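Local coordinates for LbaCas13a H328A (C2c2) (Lachnospiraceae bacterium NK4A179, PDB 5WLH), which probably acts as a CRISPR RNA-guided ribonuclease that cleaves RNA, here an engineered variant caught holding a precursor CRISPR RNA, at residues Ser104-Val109 and Ile162-Asn167; Thr127-Lys132 and Val226-Tyr231; Arg511-Gln516 and Ser525-Leu530. One frame throughout, in Å; residues are numbered along the deposited sequence.

Contact 1 (Ser104-Val109 and Ile162-Asn167); sequences SDMLSV and INRIKN
Met106 and Arg164 join helix 103-107 to helix 158-166 through their side chains, in a helix-rich region where the centre of the contact lies about 49 Å from the centre of the chain. The evidence for packing rather than pairing lies in the approach of the groups. Met106 CG stands over one face of the Arg164 guanidinium, 3.5 Å from Arg164 CZ and close to the middle of the flat group. The two side chains run antiparallel alongside one another, so that Met106 SD comes to 3.9 Å from Arg164 CG. Arg164 makes this fit by folding twice, at chi2 (-59°) and chi3 (-73°), bends that lay one guanidinium face against Met106 CG. The 52 residues between the segments are mostly helix with no strand, so the contact brings together two helices of one helix-rich region. Because the backbones stay 9.0 Å apart at the nearest CA atoms, Met106 CA and Arg164 CA, the side chains alone close the gap. A second, looser touch comes from Asp105, whose CB lies 4.1 Å from Arg164 NH1 in an oblique position. Its carboxylate is further off, Asp105 OD2 being 4.8 Å from Arg164 NH1, so the opposite charges probably attract without direct contact. The firm polar anchor of the arginine lies just ahead of helix 103-107: Arg164 NE donates to the carbonyl of Gly100, a bond that probably limits how far the guanidinium can shift against Met106. Met106 also rests on Leu101. On another side of helix 158-166, Ile162 and Ile165 pack against helix 193-206.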
# COMPACT_ATOMS: atom_id res chain seq x y z
N SER A 104 16.17 26.64 -31.07
CA SER A 104 15.22 27.75 -31.13
C SER A 104 15.84 28.97 -31.79
O SER A 104 15.18 29.67 -32.57
CB SER A 104 14.72 28.10 -29.73
OG SER A 104 15.80 28.31 -28.84
N ASP A 105 17.12 29.24 -31.50
CA ASP A 105 17.80 30.34 -32.16
C ASP A 105 18.05 30.04 -33.63
O ASP A 105 17.83 30.90 -34.50
CB ASP A 105 19.12 30.65 -31.45
CG ASP A 105 18.91 31.09 -30.01
OD1 ASP A 105 17.78 31.47 -29.65
OD2 ASP A 105 19.89 31.05 -29.22
N MET A 106 18.50 28.82 -33.95
CA MET A 106 18.85 28.49 -35.33
C MET A 106 17.64 28.55 -36.25
O MET A 106 17.73 29.01 -37.39
CB MET A 106 19.50 27.11 -35.38
CG MET A 106 20.84 27.03 -34.70
SD MET A 106 21.23 25.33 -34.25
CE MET A 106 21.27 24.57 -35.88
N LEU A 107 16.49 28.08 -35.78
CA LEU A 107 15.33 27.93 -36.65
C LEU A 107 14.45 29.18 -36.69
O LEU A 107 13.56 29.26 -37.54
CB LEU A 107 14.49 26.72 -36.21
CG LEU A 107 15.24 25.38 -36.12
CD1 LEU A 107 14.27 24.21 -35.92
CD2 LEU A 107 16.13 25.13 -37.34
N SER A 108 14.68 30.14 -35.80
CA SER A 108 13.89 31.37 -35.75
C SER A 108 14.58 32.52 -36.48
O SER A 108 14.07 33.65 -36.45
CB SER A 108 13.61 31.75 -34.30
OG SER A 108 14.83 31.94 -33.59
N VAL A 109 15.70 32.24 -37.15
CA VAL A 109 16.49 33.26 -37.81
C VAL A 109 15.66 34.03 -38.84
O VAL A 109 14.66 33.53 -39.38
CB VAL A 109 17.71 32.58 -38.46
CG1 VAL A 109 17.25 31.59 -39.53
CG2 VAL A 109 18.68 33.59 -39.05
N ILE A 162 27.75 21.08 -37.02
CA ILE A 162 29.14 20.99 -36.57
C ILE A 162 29.65 22.36 -36.16
O ILE A 162 30.33 22.51 -35.13
CB ILE A 162 30.01 20.36 -37.67
CG1 ILE A 162 29.83 18.84 -37.70
CG2 ILE A 162 31.50 20.74 -37.50
CD1 ILE A 162 30.52 18.14 -38.85
N ASN A 163 29.29 23.40 -36.92
CA ASN A 163 29.71 24.75 -36.59
C ASN A 163 29.08 25.23 -35.29
O ASN A 163 29.76 25.82 -34.44
CB ASN A 163 29.37 25.71 -37.73
CG ASN A 163 30.22 25.49 -38.95
OD1 ASN A 163 31.31 24.92 -38.88
ND2 ASN A 163 29.73 25.94 -40.10
N ARG A 164 27.78 24.98 -35.10
CA ARG A 164 27.14 25.40 -33.86
C ARG A 164 27.68 24.62 -32.67
O ARG A 164 27.85 25.18 -31.58
CB ARG A 164 25.62 25.25 -33.98
CG ARG A 164 24.99 26.16 -35.03
CD ARG A 164 25.24 27.64 -34.74
NE ARG A 164 24.45 28.12 -33.62
CZ ARG A 164 23.51 29.07 -33.70
NH1 ARG A 164 22.84 29.44 -32.61
NH2 ARG A 164 23.25 29.65 -34.86
N ILE A 165 28.00 23.34 -32.88
CA ILE A 165 28.47 22.49 -31.79
C ILE A 165 29.86 22.91 -31.31
O ILE A 165 30.14 22.91 -30.11
CB ILE A 165 28.44 21.01 -32.22
CG1 ILE A 165 27.00 20.48 -32.21
CG2 ILE A 165 29.32 20.15 -31.32
CD1 ILE A 165 26.85 19.16 -32.95
N LYS A 166 30.75 23.26 -32.23
CA LYS A 166 32.12 23.61 -31.85
C LYS A 166 32.33 25.11 -31.69
O LYS A 166 33.45 25.53 -31.36
CB LYS A 166 33.12 23.03 -32.86
CG LYS A 166 33.24 23.81 -34.15
CD LYS A 166 34.11 23.05 -35.16
CE LYS A 166 35.54 22.89 -34.66
NZ LYS A 166 36.32 21.98 -35.54
N ASN A 167 31.30 25.92 -31.91
CA ASN A 167 31.47 27.37 -31.83
C ASN A 167 31.81 27.84 -30.42
O ASN A 167 32.43 28.90 -30.26
CB ASN A 167 30.20 28.06 -32.34
CG ASN A 167 30.39 29.55 -32.54
OD1 ASN A 167 29.98 30.36 -31.70
ND2 ASN A 167 31.01 29.93 -33.65

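Contact 2 (Thr127-Lys132 and Val226-Tyr231); sequences TNRRNK and VLEDFY. With nucleotides of chain B.
Arg129 and Glu228 carry the whole protein contact, and a salt bridge is its tight part. Arg129 NE donates to Glu228 OE2 at 2.7 Å with an N-H...O angle of 149°, and the oxygen receives it on its syn lone pair, close to the guanidinium plane. Two weaker bonds flank this one: Arg129 NE to Glu228 OE1 at 3.2 Å and Arg129 NH1 to Glu228 OE2 at 3.0 Å. The planes of the two groups are turned 51° apart, so the pairing is not the flat, two-pronged kind, and NE is the main donor. Arg129 reaches across because its chain is extended from CG to NE (chi2 -174°), which delivers the edge of the guanidinium to the acid. The buried carboxylate is gripped further by Ser125, which donates to OE2, and by Arg234, which pairs with OE1; Arg129 NH1 also bonds to the carbonyl of Arg220. With two arginines beside it, Glu228 is likely to stay ionised.

The next residue along the helix faces outward and is far less ordered. Arg130 NH1 comes within 3.1 Å of OP1 of G15 of chain B, but the side chain has high B factors, so its exact pose is weak evidence. Asn131 has already left helical geometry, and Lys132 is exposed. Helix 115-130 thus pins Arg129 to helix 218-230 and places its poorly ordered neighbour Arg130 near a phosphate: an interhelical salt bridge beside the RNA, consistent with crRNA binding in a Cas13a.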
# COMPACT_ATOMS: atom_id res chain seq x y z
N THR A 127 6.42 11.79 -41.42
CA THR A 127 5.52 11.08 -42.33
C THR A 127 6.30 10.22 -43.32
O THR A 127 5.84 9.13 -43.69
CB THR A 127 4.64 12.09 -43.07
OG1 THR A 127 3.82 12.76 -42.11
CG2 THR A 127 3.72 11.40 -44.07
N ASN A 128 7.48 10.68 -43.74
CA ASN A 128 8.30 9.87 -44.63
C ASN A 128 8.72 8.57 -43.97
O ASN A 128 8.85 7.54 -44.64
CB ASN A 128 9.52 10.66 -45.09
CG ASN A 128 9.21 11.59 -46.24
OD1 ASN A 128 8.05 11.78 -46.61
ND2 ASN A 128 10.25 12.18 -46.82
N ARG A 129 8.93 8.59 -42.65
CA ARG A 129 9.29 7.36 -41.93
C ARG A 129 8.13 6.37 -41.94
O ARG A 129 8.31 5.19 -42.27
CB ARG A 129 9.71 7.68 -40.50
CG ARG A 129 10.94 8.54 -40.40
CD ARG A 129 11.38 8.70 -38.96
NE ARG A 129 12.29 9.83 -38.82
CZ ARG A 129 13.60 9.77 -39.07
NH1 ARG A 129 14.36 10.84 -38.90
NH2 ARG A 129 14.14 8.62 -39.45
N ARG A 130 6.93 6.83 -41.56
CA ARG A 130 5.79 5.92 -41.47
C ARG A 130 5.38 5.40 -42.84
O ARG A 130 4.91 4.26 -42.95
CB ARG A 130 4.61 6.62 -40.81
CG ARG A 130 4.98 7.75 -39.87
CD ARG A 130 3.74 8.46 -39.39
NE ARG A 130 3.00 7.67 -38.41
CZ ARG A 130 1.68 7.67 -38.30
NH1 ARG A 130 1.08 6.91 -37.38
NH2 ARG A 130 0.94 8.43 -39.10
N ASN A 131 5.52 6.21 -43.88
CA ASN A 131 5.17 5.79 -45.23
C ASN A 131 6.34 5.17 -45.97
O ASN A 131 6.28 5.05 -47.20
CB ASN A 131 4.61 6.98 -46.01
CG ASN A 131 3.21 7.35 -45.59
OD1 ASN A 131 3.01 8.13 -44.66
ND2 ASN A 131 2.22 6.79 -46.27
N LYS A 132 7.39 4.78 -45.25
CA LYS A 132 8.56 4.10 -45.81
C LYS A 132 9.26 4.92 -46.90
O LYS A 132 10.05 4.37 -47.68
CB LYS A 132 8.19 2.71 -46.35
CG LYS A 132 7.12 1.98 -45.52
CD LYS A 132 6.32 0.99 -46.37
CE LYS A 132 4.83 1.04 -46.04
NZ LYS A 132 4.16 2.26 -46.58
N VAL A 226 15.94 15.02 -34.71
CA VAL A 226 15.93 16.13 -33.75
C VAL A 226 14.84 17.13 -34.10
O VAL A 226 14.12 17.62 -33.21
CB VAL A 226 17.32 16.80 -33.70
CG1 VAL A 226 17.25 18.13 -32.93
CG2 VAL A 226 18.30 15.88 -33.02
N LEU A 227 14.68 17.44 -35.38
CA LEU A 227 13.62 18.38 -35.76
C LEU A 227 12.23 17.80 -35.51
O LEU A 227 11.33 18.52 -35.09
CB LEU A 227 13.77 18.79 -37.22
CG LEU A 227 15.12 19.45 -37.51
CD1 LEU A 227 15.58 19.13 -38.92
CD2 LEU A 227 15.03 20.93 -37.29
N GLU A 228 12.04 16.50 -35.78
CA GLU A 228 10.77 15.86 -35.43
C GLU A 228 10.52 15.92 -33.93
O GLU A 228 9.38 16.07 -33.49
CB GLU A 228 10.76 14.40 -35.89
CG GLU A 228 10.92 14.20 -37.37
CD GLU A 228 11.12 12.74 -37.72
OE1 GLU A 228 10.65 11.88 -36.93
OE2 GLU A 228 11.77 12.44 -38.76
N ASP A 229 11.59 15.78 -33.14
CA ASP A 229 11.48 15.84 -31.69
C ASP A 229 11.23 17.27 -31.22
O ASP A 229 10.36 17.51 -30.37
CB ASP A 229 12.75 15.27 -31.07
CG ASP A 229 12.64 15.08 -29.57
OD1 ASP A 229 11.63 14.52 -29.12
OD2 ASP A 229 13.59 15.48 -28.85
N PHE A 230 11.97 18.22 -31.78
CA PHE A 230 11.82 19.63 -31.41
C PHE A 230 10.41 20.14 -31.64
O PHE A 230 9.87 20.89 -30.82
CB PHE A 230 12.82 20.46 -32.21
CG PHE A 230 12.68 21.95 -32.02
CD1 PHE A 230 13.32 22.59 -30.97
CD2 PHE A 230 11.94 22.72 -32.91
CE1 PHE A 230 13.21 23.96 -30.81
CE2 PHE A 230 11.83 24.09 -32.75
CZ PHE A 230 12.47 24.70 -31.70
N TYR A 231 9.79 19.75 -32.75
CA TYR A 231 8.44 20.18 -33.09
C TYR A 231 7.38 19.21 -32.60
O TYR A 231 6.20 19.40 -32.91
CB TYR A 231 8.31 20.37 -34.60
CG TYR A 231 9.00 21.62 -35.09
CD1 TYR A 231 8.51 22.89 -34.77
CD2 TYR A 231 10.15 21.55 -35.87
CE1 TYR A 231 9.15 24.04 -35.21
CE2 TYR A 231 10.80 22.69 -36.31
CZ TYR A 231 10.29 23.94 -35.98
OH TYR A 231 10.94 25.07 -36.43
P G B 15 1.96 3.31 -36.75
OP1 G B 15 2.43 4.18 -37.87
OP2 G B 15 0.54 2.85 -36.72
O5' G B 15 2.90 2.05 -36.63
C5' G B 15 4.31 2.21 -36.66
C4' G B 15 5.01 1.00 -36.11
O4' G B 15 4.63 0.79 -34.73
C3' G B 15 4.70 -0.32 -36.79
O3' G B 15 5.46 -0.47 -37.98
C2' G B 15 5.06 -1.33 -35.71
O2' G B 15 6.46 -1.50 -35.66
C1' G B 15 4.62 -0.59 -34.45
N9 G B 15 3.25 -0.98 -34.04
C8 G B 15 2.07 -0.46 -34.51
N7 G B 15 1.01 -1.01 -33.99
C5 G B 15 1.53 -1.96 -33.12
C6 G B 15 0.85 -2.87 -32.28
O6 G B 15 -0.37 -3.00 -32.14
N1 G B 15 1.74 -3.67 -31.57
C2 G B 15 3.11 -3.59 -31.65
N2 G B 15 3.80 -4.44 -30.88
N3 G B 15 3.76 -2.74 -32.43
C4 G B 15 2.91 -1.96 -33.14

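Contact 3 (Arg511-Gln516 and Ser525-Leu530); sequences RHLSSQ and SDFLLL
Against Leu513 and Ser514 near the end of helix 486-517, the segment Ser525-Leu530 sets a single ring. Asp526 comes first, its OD1 accepting from Leu528 N at 3.1 Å in an Asx turn, while its OD2 pairs with Arg603. Phe527 follows at the start of a short 3-10 turn. Its CG stands anti to the backbone N (chi1 172°), which projects the ring at the helix. Ser514 CB lies over one face, offset toward the rim, 3.3 Å from Phe527 CG; measured to the ring centroid it is 3.7 Å away and 28° off the normal, a CH-pi contact. Leu513 meets the same ring at its edge, CD2 being 3.7 Å from Phe527 CE2; Leu513 also packs on Phe912 and on Leu592, Leu595 and Ile599 of helix 588-602. With an alanine in place of Phe527, the face over Ser514 CB and the edge against Leu513 CD2 are lost, which is likely to open a gap between helix and turn. Beyond the ring, Leu529 N and Leu530 N bond back to Asp526 O and Phe527 O. Between the two segments, then, attachment rests on dispersion and CH-pi attraction within a buried patch, while the polar bonds described lie within Asp526-Leu530 or run to Arg603.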
# COMPACT_ATOMS: atom_id res chain seq x y z
N ARG A 511 -6.93 -12.08 17.80
CA ARG A 511 -5.67 -12.45 18.45
C ARG A 511 -5.60 -11.91 19.87
O ARG A 511 -5.29 -12.65 20.82
CB ARG A 511 -4.49 -11.94 17.62
CG ARG A 511 -3.14 -12.20 18.28
CD ARG A 511 -2.98 -13.69 18.59
NE ARG A 511 -1.65 -14.01 19.08
CZ ARG A 511 -1.20 -15.25 19.25
NH1 ARG A 511 -2.00 -16.28 18.97
NH2 ARG A 511 0.03 -15.46 19.69
N HIS A 512 -5.86 -10.61 20.04
CA HIS A 512 -5.74 -10.02 21.37
C HIS A 512 -6.73 -10.66 22.34
O HIS A 512 -6.35 -11.01 23.47
CB HIS A 512 -5.92 -8.51 21.30
CG HIS A 512 -4.86 -7.86 20.48
ND1 HIS A 512 -5.02 -6.63 19.88
CD2 HIS A 512 -3.61 -8.28 20.15
CE1 HIS A 512 -3.92 -6.32 19.21
NE2 HIS A 512 -3.06 -7.31 19.36
N LEU A 513 -7.98 -10.82 21.93
CA LEU A 513 -8.95 -11.45 22.83
C LEU A 513 -8.55 -12.88 23.15
O LEU A 513 -8.73 -13.35 24.28
CB LEU A 513 -10.35 -11.42 22.22
CG LEU A 513 -11.47 -12.10 23.03
CD1 LEU A 513 -11.51 -11.60 24.48
CD2 LEU A 513 -12.79 -11.86 22.35
N SER A 514 -8.01 -13.60 22.16
CA SER A 514 -7.64 -14.99 22.40
C SER A 514 -6.40 -15.11 23.27
O SER A 514 -6.24 -16.12 23.98
CB SER A 514 -7.41 -15.70 21.06
OG SER A 514 -6.07 -15.62 20.65
N SER A 515 -5.54 -14.09 23.25
CA SER A 515 -4.16 -14.26 23.71
C SER A 515 -4.08 -14.65 25.18
O SER A 515 -3.19 -15.42 25.57
CB SER A 515 -3.37 -12.98 23.44
OG SER A 515 -3.82 -11.91 24.25
N GLN A 516 -4.99 -14.14 26.00
CA GLN A 516 -4.99 -14.43 27.43
C GLN A 516 -6.17 -15.27 27.89
O GLN A 516 -6.24 -15.62 29.07
CB GLN A 516 -4.96 -13.13 28.23
CG GLN A 516 -3.68 -12.37 28.17
CD GLN A 516 -3.66 -11.29 29.21
OE1 GLN A 516 -3.39 -11.55 30.38
NE2 GLN A 516 -4.00 -10.07 28.81
N SER A 525 -6.53 -23.72 15.65
CA SER A 525 -5.68 -22.54 15.74
C SER A 525 -6.44 -21.24 15.47
O SER A 525 -5.84 -20.17 15.59
CB SER A 525 -4.50 -22.65 14.77
OG SER A 525 -4.94 -23.11 13.50
N ASP A 526 -7.71 -21.31 15.11
CA ASP A 526 -8.49 -20.11 14.82
C ASP A 526 -9.44 -19.88 15.98
O ASP A 526 -10.48 -20.55 16.10
CB ASP A 526 -9.22 -20.24 13.48
CG ASP A 526 -9.86 -18.93 13.03
OD1 ASP A 526 -9.92 -17.97 13.83
OD2 ASP A 526 -10.30 -18.87 11.86
N PHE A 527 -9.09 -18.92 16.85
CA PHE A 527 -9.94 -18.56 17.98
C PHE A 527 -11.38 -18.33 17.58
O PHE A 527 -12.32 -18.76 18.27
CB PHE A 527 -9.37 -17.30 18.65
CG PHE A 527 -10.27 -16.73 19.70
CD1 PHE A 527 -10.58 -17.48 20.83
CD2 PHE A 527 -10.79 -15.46 19.58
CE1 PHE A 527 -11.39 -16.97 21.80
CE2 PHE A 527 -11.61 -14.94 20.57
CZ PHE A 527 -11.92 -15.70 21.68
N LEU A 528 -11.60 -17.61 16.47
CA LEU A 528 -12.95 -17.24 16.07
C LEU A 528 -13.81 -18.44 15.67
O LEU A 528 -15.03 -18.32 15.63
CB LEU A 528 -12.92 -16.27 14.90
CG LEU A 528 -12.29 -14.93 15.26
CD1 LEU A 528 -12.43 -13.94 14.06
CD2 LEU A 528 -12.92 -14.36 16.52
N LEU A 529 -13.20 -19.57 15.37
CA LEU A 529 -13.98 -20.73 14.97
C LEU A 529 -14.25 -21.69 16.13
O LEU A 529 -14.90 -22.72 15.92
CB LEU A 529 -13.29 -21.46 13.82
CG LEU A 529 -13.23 -20.60 12.55
CD1 LEU A 529 -12.72 -21.41 11.39
CD2 LEU A 529 -14.61 -19.96 12.25
N LEU A 530 -13.80 -21.36 17.34
CA LEU A 530 -14.16 -22.18 18.49
C LEU A 530 -15.66 -22.12 18.72
O LEU A 530 -16.31 -21.12 18.41
CB LEU A 530 -13.41 -21.74 19.75
CG LEU A 530 -11.87 -21.85 19.73
CD1 LEU A 530 -11.29 -21.55 21.11
CD2 LEU A 530 -11.38 -23.20 19.20

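How the contacts relate
Contacts 1 and 2 lie in one helix-rich region: their centres are 20 Å apart, their segments alternate along the chain, and they touch directly. Leu107, of segment 104-109, packs on segment 226-231, its CD1 lying 3.5 Å from Tyr231 OH and 3.6 Å from Leu227 CD2. They differ in distance from the bound RNA: in contact 2 the poorly ordered Arg130 lies near a phosphate, whereas the nearest atom of contact 1 is about 18 Å from the RNA. Contact 3 forms later in the chain, on the opposite side of its centre, with its centre about 76 Å from that of contact 1 and 67 Å from that of contact 2; its nearest atom is about 12 Å from the RNA.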